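Local coordinates for peptidoglycan recognition protein-LC isoform LCx (Drosophila melanogaster, PDB 2F2L) that binds a monomeric peptidoglycan fragment together with a second protein chain and probably serves in the recognition of bacterial cell walls, at residues Q52-M56 / D57-W61; K109-E112 / R113-E116; E39-E42 / V43-R47; L122-G125 / V126-K129. All blocks are in the same frame, centred on the assembly; numbering follows the deposited sequence.

Contact 1: residues Q52-M56 / D57-W61; sequences QSFHM and DSWGW. With MLD (glcnac(beta1-4)-murnac(1,6-anhydro)-L-ala-gamma-D-glu-meso-a2pm-D-ala), chain G.
His55 and Trp61 meet at the C-terminal end of helix 41-58, where both line the pocket of the bound muropeptide MLD. CZ3 of Trp61 sits over the centre of one face of the imidazole. The two rings are inclined at 45°, an oblique pair. His55 takes chi1 -70°, with CG beside its backbone N, and this directs NE2 to MLD. NE2 donates to OAG of MLD over 2.8 Å, and OAG lies at the ring edge, in plane. ND1 is hydrogen-bonded to Gly65 N, so both ring nitrogens are held. CB of Trp59 lies 3.5 Å above one face of the Trp61 indole and CBP of MLD above the opposite face, both toward the ring's margin. The rings of Phe54 and Trp59 run alongside each other with planes 81° apart, and CE2 of Phe54 is 3.5 Å from NE1 of Trp59. A wider pi-type turn precedes the exit from the helix, and Trp61 N closes on His55 O at 2.8 Å. Ser53 OG donates to Asp57 OD2 over 2.8 Å, and this carboxylate also pairs with Arg12. This stretch gives the pocket one directed bond, from His55, and aromatic packing; other residues supply further polar bonds.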
loop_
_atom_site.group_PDB
_atom_site.type_symbol
_atom_site.label_atom_id
_atom_site.label_comp_id
_atom_site.label_asym_id
_atom_site.label_seq_id
_atom_site.Cartn_x
_atom_site.Cartn_y
_atom_site.Cartn_z
ATOM N N GLN B 52 10.616 -2.823 -3.033
ATOM C CA GLN B 52 11.231 -3.711 -4.038
ATOM C C GLN B 52 10.445 -5.016 -4.206
ATOM O O GLN B 52 10.218 -5.481 -5.330
ATOM C CB GLN B 52 12.700 -4.015 -3.721
ATOM C CG GLN B 52 13.339 -4.921 -4.789
ATOM C CD GLN B 52 14.818 -5.109 -4.623
ATOM O OE1 GLN B 52 15.291 -5.456 -3.538
ATOM N NE2 GLN B 52 15.565 -4.947 -5.718
ATOM N N SER B 53 10.007 -5.580 -3.084
ATOM C CA SER B 53 9.171 -6.776 -3.091
ATOM C C SER B 53 7.828 -6.545 -3.793
ATOM O O SER B 53 7.364 -7.359 -4.585
ATOM C CB SER B 53 8.935 -7.230 -1.655
ATOM O OG SER B 53 8.261 -8.472 -1.676
ATOM N N PHE B 54 7.194 -5.425 -3.491
ATOM C CA PHE B 54 5.954 -5.031 -4.168
ATOM C C PHE B 54 6.120 -4.957 -5.697
ATOM O O PHE B 54 5.281 -5.435 -6.468
ATOM C CB PHE B 54 5.492 -3.678 -3.616
ATOM C CG PHE B 54 4.068 -3.360 -3.910
ATOM C CD1 PHE B 54 3.048 -4.065 -3.298
ATOM C CD2 PHE B 54 3.740 -2.338 -4.781
ATOM C CE1 PHE B 54 1.724 -3.773 -3.573
ATOM C CE2 PHE B 54 2.421 -2.044 -5.056
ATOM C CZ PHE B 54 1.414 -2.766 -4.465
ATOM N N HIS B 55 7.212 -4.360 -6.140
ATOM C CA HIS B 55 7.460 -4.207 -7.568
ATOM C C HIS B 55 7.885 -5.522 -8.231
ATOM O O HIS B 55 7.373 -5.872 -9.292
ATOM C CB HIS B 55 8.482 -3.091 -7.786
ATOM C CG HIS B 55 7.934 -1.734 -7.484
ATOM N ND1 HIS B 55 8.681 -0.585 -7.611
ATOM C CD2 HIS B 55 6.695 -1.341 -7.092
ATOM C CE1 HIS B 55 7.931 0.457 -7.295
ATOM N NE2 HIS B 55 6.721 0.028 -6.979
ATOM N N MET B 56 8.761 -6.273 -7.573
ATOM C CA MET B 56 9.311 -7.506 -8.169
ATOM C C MET B 56 8.422 -8.744 -7.973
ATOM O O MET B 56 8.372 -9.604 -8.843
ATOM C CB MET B 56 10.725 -7.800 -7.643
ATOM C CG MET B 56 11.781 -6.776 -8.081
ATOM S SD MET B 56 13.437 -7.038 -7.399
ATOM C CE MET B 56 14.001 -8.421 -8.393
ATOM N N ASP B 57 7.758 -8.836 -6.827
ATOM C CA ASP B 57 6.977 -10.024 -6.467
ATOM C C ASP B 57 5.491 -9.817 -6.727
ATOM O O ASP B 57 4.858 -10.653 -7.361
ATOM C CB ASP B 57 7.226 -10.432 -5.006
ATOM C CG ASP B 57 8.707 -10.617 -4.692
ATOM O OD1 ASP B 57 9.460 -11.045 -5.590
ATOM O OD2 ASP B 57 9.130 -10.355 -3.545
ATOM N N SER B 58 4.927 -8.717 -6.242
ATOM C CA SER B 58 3.497 -8.480 -6.396
ATOM C C SER B 58 3.124 -8.039 -7.827
ATOM O O SER B 58 2.151 -8.523 -8.385
ATOM C CB SER B 58 3.001 -7.480 -5.349
ATOM O OG SER B 58 3.331 -7.890 -4.027
ATOM N N TRP B 59 3.891 -7.135 -8.429
ATOM C CA TRP B 59 3.667 -6.764 -9.835
ATOM C C TRP B 59 4.428 -7.634 -10.817
ATOM O O TRP B 59 4.077 -7.692 -11.992
ATOM C CB TRP B 59 4.051 -5.303 -10.091
ATOM C CG TRP B 59 3.036 -4.278 -9.596
ATOM C CD1 TRP B 59 3.258 -3.288 -8.695
ATOM C CD2 TRP B 59 1.674 -4.149 -10.007
ATOM N NE1 TRP B 59 2.112 -2.545 -8.508
ATOM C CE2 TRP B 59 1.122 -3.060 -9.298
ATOM C CE3 TRP B 59 0.858 -4.855 -10.902
ATOM C CZ2 TRP B 59 -0.202 -2.647 -9.469
ATOM C CZ3 TRP B 59 -0.449 -4.454 -11.063
ATOM C CH2 TRP B 59 -0.975 -3.365 -10.341
ATOM N N GLY B 60 5.498 -8.271 -10.355
ATOM C CA GLY B 60 6.291 -9.135 -11.210
ATOM C C GLY B 60 7.256 -8.389 -12.114
ATOM O O GLY B 60 7.605 -8.894 -13.172
ATOM N N TRP B 61 7.702 -7.196 -11.715
ATOM C CA TRP B 61 8.696 -6.453 -12.520
ATOM C C TRP B 61 10.111 -6.994 -12.281
ATOM O O TRP B 61 10.342 -7.832 -11.391
ATOM C CB TRP B 61 8.614 -4.943 -12.237
ATOM C CG TRP B 61 7.234 -4.367 -12.470
ATOM C CD1 TRP B 61 6.240 -4.900 -13.253
ATOM C CD2 TRP B 61 6.707 -3.143 -11.938
ATOM N NE1 TRP B 61 5.131 -4.094 -13.221
ATOM C CE2 TRP B 61 5.389 -3.010 -12.420
ATOM C CE3 TRP B 61 7.223 -2.142 -11.098
ATOM C CZ2 TRP B 61 4.579 -1.913 -12.094
ATOM C CZ3 TRP B 61 6.410 -1.066 -10.761
ATOM C CH2 TRP B 61 5.102 -0.959 -11.254
HETATM C CAA MLD G . -1.703 8.289 -2.650
HETATM C CAB MLD G . -1.399 7.868 -4.080
HETATM O OAC MLD G . -0.443 8.341 -4.680
HETATM N N2 MLD G . -2.238 6.969 -4.586
HETATM C C2 MLD G . -2.161 6.450 -5.947
HETATM C C3 MLD G . -3.548 6.627 -6.570
HETATM O O3 MLD G . -3.966 8.006 -6.603
HETATM C C4 MLD G . -3.618 5.966 -7.943
HETATM O O4 MLD G . -4.972 6.008 -8.356
HETATM C C5 MLD G . -3.173 4.504 -7.830
HETATM C C6 MLD G . -3.068 3.730 -9.156
HETATM O O6 MLD G . -2.870 2.320 -8.843
HETATM O O5 MLD G . -1.846 4.500 -7.309
HETATM C C1 MLD G . -1.784 4.980 -5.946
HETATM O O1 MLD G . -0.461 4.858 -5.493
HETATM C CA4 MLD G . -0.099 3.478 -5.250
HETATM C CA5 MLD G . -0.688 2.834 -3.995
HETATM O OA5 MLD G . 0.316 2.373 -3.029
HETATM C CA6 MLD G . -1.180 1.540 -4.544
HETATM O OA6 MLD G . -0.027 0.723 -4.580
HETATM C CA1 MLD G . 1.018 1.404 -3.825
HETATM C CA2 MLD G . 1.940 2.117 -4.828
HETATM N NAD MLD G . 3.295 2.247 -4.251
HETATM C CAE MLD G . 4.378 1.788 -4.854
HETATM C CAF MLD G . 5.664 2.010 -4.085
HETATM O OAG MLD G . 4.379 1.238 -5.956
HETATM C CA3 MLD G . 1.419 3.513 -5.161
HETATM O OAH MLD G . 1.940 4.003 -6.446
HETATM C CAI MLD G . 3.054 4.921 -6.327
HETATM C CAJ MLD G . 2.612 6.364 -6.243
HETATM C CAL MLD G . 3.969 4.765 -7.560
HETATM O OAM MLD G . 4.927 5.524 -7.648
HETATM N N MLD G . 3.695 3.815 -8.455
HETATM C CA MLD G . 4.514 3.549 -9.645
HETATM C CB MLD G . 5.567 2.526 -9.206
HETATM C C MLD G . 3.593 2.901 -10.694
HETATM O O MLD G . 2.907 1.920 -10.394
HETATM N NAN MLD G . 3.596 3.501 -11.882
HETATM C CAO MLD G . 2.805 3.079 -13.049
HETATM C CAP MLD G . 2.061 4.292 -13.696
HETATM O OBA MLD G . 1.706 4.136 -14.868
HETATM O OAQ MLD G . 1.889 5.353 -13.049
HETATM C CBB MLD G . 3.754 2.583 -14.134
HETATM C CBC MLD G . 4.472 1.283 -13.816
HETATM C CBD MLD G . 5.317 0.873 -15.035
HETATM O OBE MLD G . 5.723 1.705 -15.847
HETATM N NBF MLD G . 5.562 -0.416 -15.139
HETATM C CBG MLD G . 6.355 -0.972 -16.243
HETATM C CBH MLD G . 5.576 -0.833 -17.567
HETATM O OBI MLD G . 4.378 -1.105 -17.630
HETATM N NBJ MLD G . 6.286 -0.365 -18.591
HETATM C CBK MLD G . 5.741 -0.176 -19.955
HETATM C CBL MLD G . 6.614 -0.972 -20.932
HETATM C CBM MLD G . 5.720 1.295 -20.423
HETATM O OBO MLD G . 6.542 2.098 -19.909
HETATM O OBN MLD G . 4.881 1.576 -21.315
HETATM C CBP MLD G . 6.686 -2.438 -15.915
HETATM C CBQ MLD G . 7.820 -2.985 -16.801
HETATM C CBR MLD G . 8.238 -4.389 -16.358
HETATM C CBS MLD G . 9.657 -4.760 -16.795
HETATM C CBT MLD G . 10.672 -3.979 -15.949
HETATM O OBV MLD G . 10.813 -4.345 -14.770
HETATM O OBU MLD G . 11.287 -3.043 -16.498
HETATM N NBW MLD G . 9.837 -4.442 -18.217
HETATM O O HOH W 1 5.104 -8.104 -2.149
#

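Contact 2: residues K109-E112 / R113-E116; sequences KPNE and RQLE
Asn111 OD1 receives the N-H of Gln114 at 2.8 Å. Asn111 is the N-cap of helix 112-127, and this is its capping bond. The bond is fairly straight, 158° at the hydrogen, and the donor lies nearly in line with the side-chain C=O. Asn111 adopts chi1 76°, with CG between its backbone N and carbonyl carbon, which turns the amide back over the first turn. Its ND2 is held by Gly72 O, which fixes which end of the amide faces the helix. The backbone O of Asn111 takes Leu115 N, the first regular bond of the helix. Pro110, just before the cap, crosses Leu115, and CG of the proline ring is 3.6 Å from CD2 of the leucine. Both pack on Phe101 of strand 97-101 and on Ile156 of helix 151-157, so this side of the helix start is tied to the core. Gln114 runs inward as an extended chain. Its NE2 bonds to Val70 O and Ile102 O, and its OE1 takes a water at 2.6 Å. The outer side carries acid. Glu112 and Glu116 reach out together, their carboxylate planes 72° apart, with OE1 of Glu112 3.9 Å from OE2 of Glu116. Such like charges probably weaken each other's acidity. One water joins the pair, donating to OE1 of Glu112 at 2.6 Å and to OE1 of Glu116 at 3.2 Å.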
loop_
_atom_site.group_PDB
_atom_site.type_symbol
_atom_site.label_atom_id
_atom_site.label_comp_id
_atom_site.label_asym_id
_atom_site.label_seq_id
_atom_site.Cartn_x
_atom_site.Cartn_y
_atom_site.Cartn_z
ATOM N N LYS B 109 3.930 17.778 4.319
ATOM C CA LYS B 109 5.060 18.139 3.465
ATOM C C LYS B 109 6.207 17.180 3.675
ATOM O O LYS B 109 6.389 16.666 4.761
ATOM C CB LYS B 109 5.584 19.541 3.781
ATOM C CG LYS B 109 4.566 20.639 3.701
ATOM C CD LYS B 109 5.267 21.956 3.838
ATOM C CE LYS B 109 4.354 23.020 4.326
ATOM N NZ LYS B 109 3.393 23.336 3.283
ATOM N N PRO B 110 7.023 16.972 2.649
ATOM C CA PRO B 110 8.268 16.249 2.880
ATOM C C PRO B 110 9.175 17.079 3.792
ATOM O O PRO B 110 9.055 18.310 3.846
ATOM C CB PRO B 110 8.868 16.133 1.476
ATOM C CG PRO B 110 8.298 17.300 0.753
ATOM C CD PRO B 110 6.901 17.416 1.247
ATOM N N ASN B 111 10.066 16.424 4.509
ATOM C CA ASN B 111 10.882 17.132 5.484
ATOM C C ASN B 111 12.113 17.819 4.872
ATOM O O ASN B 111 12.455 17.630 3.694
ATOM C CB ASN B 111 11.205 16.234 6.693
ATOM C CG ASN B 111 12.278 15.203 6.421
ATOM O OD1 ASN B 111 13.196 15.414 5.622
ATOM N ND2 ASN B 111 12.196 14.093 7.129
ATOM N N GLU B 112 12.735 18.669 5.673
ATOM C CA GLU B 112 13.851 19.496 5.229
ATOM C C GLU B 112 14.994 18.680 4.583
ATOM O O GLU B 112 15.542 19.059 3.533
ATOM C CB GLU B 112 14.340 20.290 6.416
ATOM C CG GLU B 112 15.652 21.037 6.233
ATOM C CD GLU B 112 16.088 21.726 7.501
ATOM O OE1 GLU B 112 17.306 21.907 7.686
ATOM O OE2 GLU B 112 15.207 22.108 8.307
ATOM N N ARG B 113 15.330 17.559 5.207
ATOM C CA ARG B 113 16.422 16.700 4.737
ATOM C C ARG B 113 16.088 15.991 3.442
ATOM O O ARG B 113 16.938 15.857 2.554
ATOM C CB ARG B 113 16.817 15.697 5.837
ATOM C CG ARG B 113 17.745 16.314 6.843
ATOM C CD ARG B 113 17.711 15.653 8.203
ATOM N NE ARG B 113 18.303 14.326 8.203
ATOM C CZ ARG B 113 19.236 13.867 9.044
ATOM N NH1 ARG B 113 19.772 14.615 10.005
ATOM N NH2 ARG B 113 19.629 12.605 8.913
ATOM N N GLN B 114 14.831 15.581 3.309
ATOM C CA GLN B 114 14.360 14.890 2.114
ATOM C C GLN B 114 14.406 15.821 0.900
ATOM O O GLN B 114 14.879 15.443 -0.206
ATOM C CB GLN B 114 12.939 14.384 2.370
ATOM C CG GLN B 114 12.558 13.144 1.677
ATOM C CD GLN B 114 11.210 12.619 2.107
ATOM O OE1 GLN B 114 10.440 13.306 2.771
ATOM N NE2 GLN B 114 10.908 11.384 1.704
ATOM N N LEU B 115 13.942 17.051 1.093
ATOM C CA LEU B 115 13.972 18.049 0.026
ATOM C C LEU B 115 15.419 18.393 -0.360
ATOM O O LEU B 115 15.760 18.439 -1.536
ATOM C CB LEU B 115 13.203 19.302 0.451
ATOM C CG LEU B 115 11.686 19.138 0.515
ATOM C CD1 LEU B 115 11.027 20.315 1.227
ATOM C CD2 LEU B 115 11.077 18.957 -0.885
ATOM N N GLU B 116 16.273 18.596 0.639
ATOM C CA GLU B 116 17.695 18.850 0.398
ATOM C C GLU B 116 18.365 17.705 -0.384
ATOM O O GLU B 116 19.104 17.955 -1.351
ATOM C CB GLU B 116 18.422 19.146 1.718
ATOM C CG GLU B 116 18.154 20.579 2.241
ATOM C CD GLU B 116 18.711 20.855 3.619
ATOM O OE1 GLU B 116 19.212 19.920 4.291
ATOM O OE2 GLU B 116 18.636 22.033 4.036
HETATM O O HOH W 2 9.452 13.230 5.181
HETATM O O HOH W 3 18.965 19.859 7.467
#

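Contact 3: residues E39-E42 / V43-R47; sequences ESRE and VCSAR
The guanidinium of Arg41 meets a water at its edge, in plane, 3.1 Å from NE, and this water links Arg41 to Ser45 OG. These groups lie on the first turns of helix 41-58, where Ser40 is the N-cap. Within 43-47, CG1 of Val43 lies 3.4 Å above one face of the Arg47 guanidinium, near its margin. Ser40 OG accepts from Val43 N at 3.3 Å. Its chi1 of 65° puts OG between the backbone N and the carbonyl carbon, facing that N-H. CG2 of Val43 packs against the same oxygen. Cys44 N donates to Ser40 O over 2.9 Å, and the sulfur of Cys44 forms the disulfide with Cys38. The helix start is thus joined covalently to the loop before it. Arg41 is extended from CG to NE, packs on Tyr77, and its NH2 is hydrogen-bonded to Glu8 O. Arg47 NE reaches back to Gly37 O in the same preceding loop. Arg41 O is gripped twice by one residue. Ser45 N and Ser45 OG approach it from opposite faces of the carbonyl plane, and OG stands 36° out of that plane. Ser45 OG donates to Arg41 O at 2.7 Å and also accepts a hydrogen bond from the water that Arg41 NE donates to.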
loop_
_atom_site.group_PDB
_atom_site.type_symbol
_atom_site.label_atom_id
_atom_site.label_comp_id
_atom_site.label_asym_id
_atom_site.label_seq_id
_atom_site.Cartn_x
_atom_site.Cartn_y
_atom_site.Cartn_z
ATOM N N GLU B 39 12.856 7.905 9.131
ATOM C CA GLU B 39 13.744 8.959 9.641
ATOM C C GLU B 39 15.155 8.484 9.951
ATOM O O GLU B 39 15.926 9.215 10.570
ATOM C CB GLU B 39 13.158 9.578 10.925
ATOM C CG GLU B 39 11.649 9.726 10.955
ATOM C CD GLU B 39 11.128 10.650 9.883
ATOM O OE1 GLU B 39 11.962 11.353 9.260
ATOM O OE2 GLU B 39 9.892 10.676 9.665
ATOM N N SER B 40 15.487 7.264 9.539
ATOM C CA SER B 40 16.783 6.675 9.850
ATOM C C SER B 40 17.167 5.657 8.789
ATOM O O SER B 40 16.308 5.136 8.096
ATOM C CB SER B 40 16.720 5.980 11.212
ATOM O OG SER B 40 15.834 4.867 11.181
ATOM N N ARG B 41 18.458 5.341 8.691
ATOM C CA ARG B 41 18.922 4.370 7.686
ATOM C C ARG B 41 18.219 2.997 7.833
ATOM O O ARG B 41 17.777 2.392 6.851
ATOM C CB ARG B 41 20.444 4.225 7.760
ATOM C CG ARG B 41 20.982 3.302 6.705
ATOM C CD ARG B 41 22.481 3.294 6.617
ATOM N NE ARG B 41 22.880 2.186 5.759
ATOM C CZ ARG B 41 24.080 2.012 5.202
ATOM N NH1 ARG B 41 25.068 2.870 5.393
ATOM N NH2 ARG B 41 24.276 0.949 4.427
ATOM N N GLU B 42 18.107 2.528 9.071
ATOM C CA GLU B 42 17.430 1.269 9.370
ATOM C C GLU B 42 15.955 1.245 8.903
ATOM O O GLU B 42 15.500 0.289 8.256
ATOM C CB GLU B 42 17.501 1.005 10.879
ATOM C CG GLU B 42 16.718 -0.221 11.307
ATOM C CD GLU B 42 17.016 -0.671 12.727
ATOM O OE1 GLU B 42 16.786 0.122 13.674
ATOM O OE2 GLU B 42 17.451 -1.836 12.892
ATOM N N VAL B 43 15.202 2.274 9.261
ATOM C CA VAL B 43 13.781 2.291 8.913
ATOM C C VAL B 43 13.615 2.500 7.408
ATOM O O VAL B 43 12.824 1.793 6.795
ATOM C CB VAL B 43 12.965 3.310 9.725
ATOM C CG1 VAL B 43 11.485 3.284 9.294
ATOM C CG2 VAL B 43 13.042 2.986 11.203
ATOM N N CYS B 44 14.381 3.421 6.803
ATOM C CA CYS B 44 14.237 3.697 5.364
ATOM C C CYS B 44 14.656 2.505 4.514
ATOM O O CYS B 44 14.052 2.246 3.474
ATOM C CB CYS B 44 15.008 4.956 4.947
ATOM S SG CYS B 44 14.322 6.489 5.660
ATOM N N SER B 45 15.671 1.770 4.963
ATOM C CA SER B 45 16.105 0.564 4.267
ATOM C C SER B 45 14.986 -0.466 4.295
ATOM O O SER B 45 14.724 -1.135 3.301
ATOM C CB SER B 45 17.370 -0.011 4.903
ATOM O OG SER B 45 18.477 0.879 4.785
ATOM N N ALA B 46 14.304 -0.554 5.435
ATOM C CA ALA B 46 13.165 -1.440 5.583
ATOM C C ALA B 46 12.075 -1.083 4.586
ATOM O O ALA B 46 11.551 -1.956 3.915
ATOM C CB ALA B 46 12.615 -1.383 7.019
ATOM N N ARG B 47 11.767 0.209 4.471
ATOM C CA ARG B 47 10.724 0.697 3.552
ATOM C C ARG B 47 11.026 0.404 2.107
ATOM O O ARG B 47 10.117 0.118 1.335
ATOM C CB ARG B 47 10.496 2.218 3.697
ATOM C CG ARG B 47 10.105 2.661 5.087
ATOM C CD ARG B 47 8.648 2.481 5.386
ATOM N NE ARG B 47 8.327 3.130 6.645
ATOM C CZ ARG B 47 8.337 2.542 7.837
ATOM N NH1 ARG B 47 8.607 1.257 7.956
ATOM N NH2 ARG B 47 8.052 3.248 8.924
HETATM O O HOH W 4 20.928 -0.160 5.111
#

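Contact 4: residues L122-G125 / V126-K129; sequences LQEG and VRLK
Glu124 and Arg127 form a salt bridge on the outer side of helix 112-127, close to its C-terminal end, where a Schellman motif closes the helix. The guanidinium approaches side-on and uses two nitrogens. Arg127 NH2 meets Glu124 OE2 at 3.1 Å, and Arg127 NE meets Glu124 OE1 at 3.3 Å. OE2 lies in the guanidinium plane, but both nitrogens stand above the carboxylate plane. The two planes are 46° apart, so the pair is not a flat fork. Glu124 bends at chi2 (84°) and Arg127 at chi3 (68°), and these bends bring the two ends together. The bridge belongs to the more exposed side. Arg127 is exposed, with CB against Gln123 O and Glu124 O and the guanidinium on Glu124. Leu128 folds over the last turn on this side, with CD1 3.8 Å from CG of Glu124. The inner side is closer packed. Leu122 is buried against Tyr135 and Leu137 of strand 135-139, and Val126 rests on Tyr135 as well. CG2 of Val126 is 3.6 Å from Leu122 O, the carbonyl that accepts Val126 N. Gly125 is buried too, and its backbone is hydrogen-bonded to Leu131 of the short strand 131-132. Lys129 then leaves the helix with positive phi, and its N donates to Val126 O at 3.0 Å.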
loop_
_atom_site.group_PDB
_atom_site.type_symbol
_atom_site.label_atom_id
_atom_site.label_comp_id
_atom_site.label_asym_id
_atom_site.label_seq_id
_atom_site.Cartn_x
_atom_site.Cartn_y
_atom_site.Cartn_z
ATOM N N LEU B 122 19.566 15.848 -7.987
ATOM C CA LEU B 122 19.355 16.459 -9.302
ATOM C C LEU B 122 20.592 17.244 -9.760
ATOM O O LEU B 122 21.003 17.149 -10.914
ATOM C CB LEU B 122 18.112 17.354 -9.290
ATOM C CG LEU B 122 16.797 16.565 -9.078
ATOM C CD1 LEU B 122 15.670 17.478 -8.749
ATOM C CD2 LEU B 122 16.450 15.736 -10.292
ATOM N N GLN B 123 21.193 18.001 -8.856
ATOM C CA GLN B 123 22.412 18.736 -9.214
ATOM C C GLN B 123 23.564 17.791 -9.565
ATOM O O GLN B 123 24.362 18.083 -10.443
ATOM C CB GLN B 123 22.783 19.740 -8.122
ATOM C CG GLN B 123 21.840 20.936 -8.165
ATOM C CD GLN B 123 21.954 21.858 -6.997
ATOM O OE1 GLN B 123 22.977 21.904 -6.299
ATOM N NE2 GLN B 123 20.890 22.630 -6.769
ATOM N N GLU B 124 23.607 16.632 -8.917
ATOM C CA GLU B 124 24.638 15.658 -9.200
ATOM C C GLU B 124 24.423 15.066 -10.591
ATOM O O GLU B 124 25.372 14.920 -11.356
ATOM C CB GLU B 124 24.663 14.581 -8.116
ATOM C CG GLU B 124 25.740 13.501 -8.286
ATOM C CD GLU B 124 27.106 13.902 -7.730
ATOM O OE1 GLU B 124 27.306 15.074 -7.324
ATOM O OE2 GLU B 124 27.994 13.030 -7.710
ATOM N N GLY B 125 23.180 14.737 -10.919
ATOM C CA GLY B 125 22.830 14.263 -12.265
ATOM C C GLY B 125 23.220 15.196 -13.413
ATOM O O GLY B 125 23.718 14.739 -14.451
ATOM N N VAL B 126 22.987 16.499 -13.240
ATOM C CA VAL B 126 23.430 17.503 -14.236
ATOM C C VAL B 126 24.964 17.517 -14.313
ATOM O O VAL B 126 25.536 17.492 -15.401
ATOM C CB VAL B 126 22.905 18.929 -13.900
ATOM C CG1 VAL B 126 23.570 20.019 -14.801
ATOM C CG2 VAL B 126 21.390 18.980 -14.005
ATOM N N ARG B 127 25.610 17.550 -13.147
ATOM C CA ARG B 127 27.066 17.585 -13.049
ATOM C C ARG B 127 27.726 16.372 -13.716
ATOM O O ARG B 127 28.781 16.498 -14.327
ATOM C CB ARG B 127 27.495 17.657 -11.577
ATOM C CG ARG B 127 28.958 18.012 -11.354
ATOM C CD ARG B 127 29.386 17.820 -9.887
ATOM N NE ARG B 127 29.412 16.407 -9.471
ATOM C CZ ARG B 127 30.476 15.601 -9.526
ATOM N NH1 ARG B 127 31.652 16.026 -9.987
ATOM N NH2 ARG B 127 30.370 14.343 -9.116
ATOM N N LEU B 128 27.116 15.199 -13.588
ATOM C CA LEU B 128 27.658 13.983 -14.190
ATOM C C LEU B 128 27.197 13.793 -15.635
ATOM O O LEU B 128 27.547 12.801 -16.262
ATOM C CB LEU B 128 27.239 12.757 -13.374
ATOM C CG LEU B 128 27.675 12.708 -11.908
ATOM C CD1 LEU B 128 27.026 11.501 -11.234
ATOM C CD2 LEU B 128 29.184 12.663 -11.786
ATOM N N LYS B 129 26.392 14.720 -16.156
ATOM C CA LYS B 129 25.844 14.597 -17.509
ATOM C C LYS B 129 24.855 13.439 -17.681
ATOM O O LYS B 129 24.677 12.935 -18.792
ATOM C CB LYS B 129 26.967 14.453 -18.543
ATOM C CG LYS B 129 27.337 15.721 -19.229
ATOM C CD LYS B 129 28.081 16.673 -18.330
ATOM C CE LYS B 129 28.961 17.597 -19.155
ATOM N NZ LYS B 129 28.913 18.976 -18.606
#

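In the fold
From the N terminus the chain passes strand 25-32 and reaches contact 3, at the start of helix 41-58. Contact 1 follows at the far end of the same helix, about 19 Å away between centres. Strands 68-70, 76-78 and 97-101 come next, and then contact 2 opens helix 112-127, against strand 97-101 and helix 151-157. Contact 4 closes that helix before the short strand 131-132 and edge strand 135-139, and packs on the latter. All four are local turns in series, so none encloses or crosses another. Asn111 ND2 packs on Glu39 OE1, so the approach to helix 41-58 touches the cap of helix 112-127. Contact 1 lies at the muropeptide, on the opposite side of the chain centre from contacts 2 and 4.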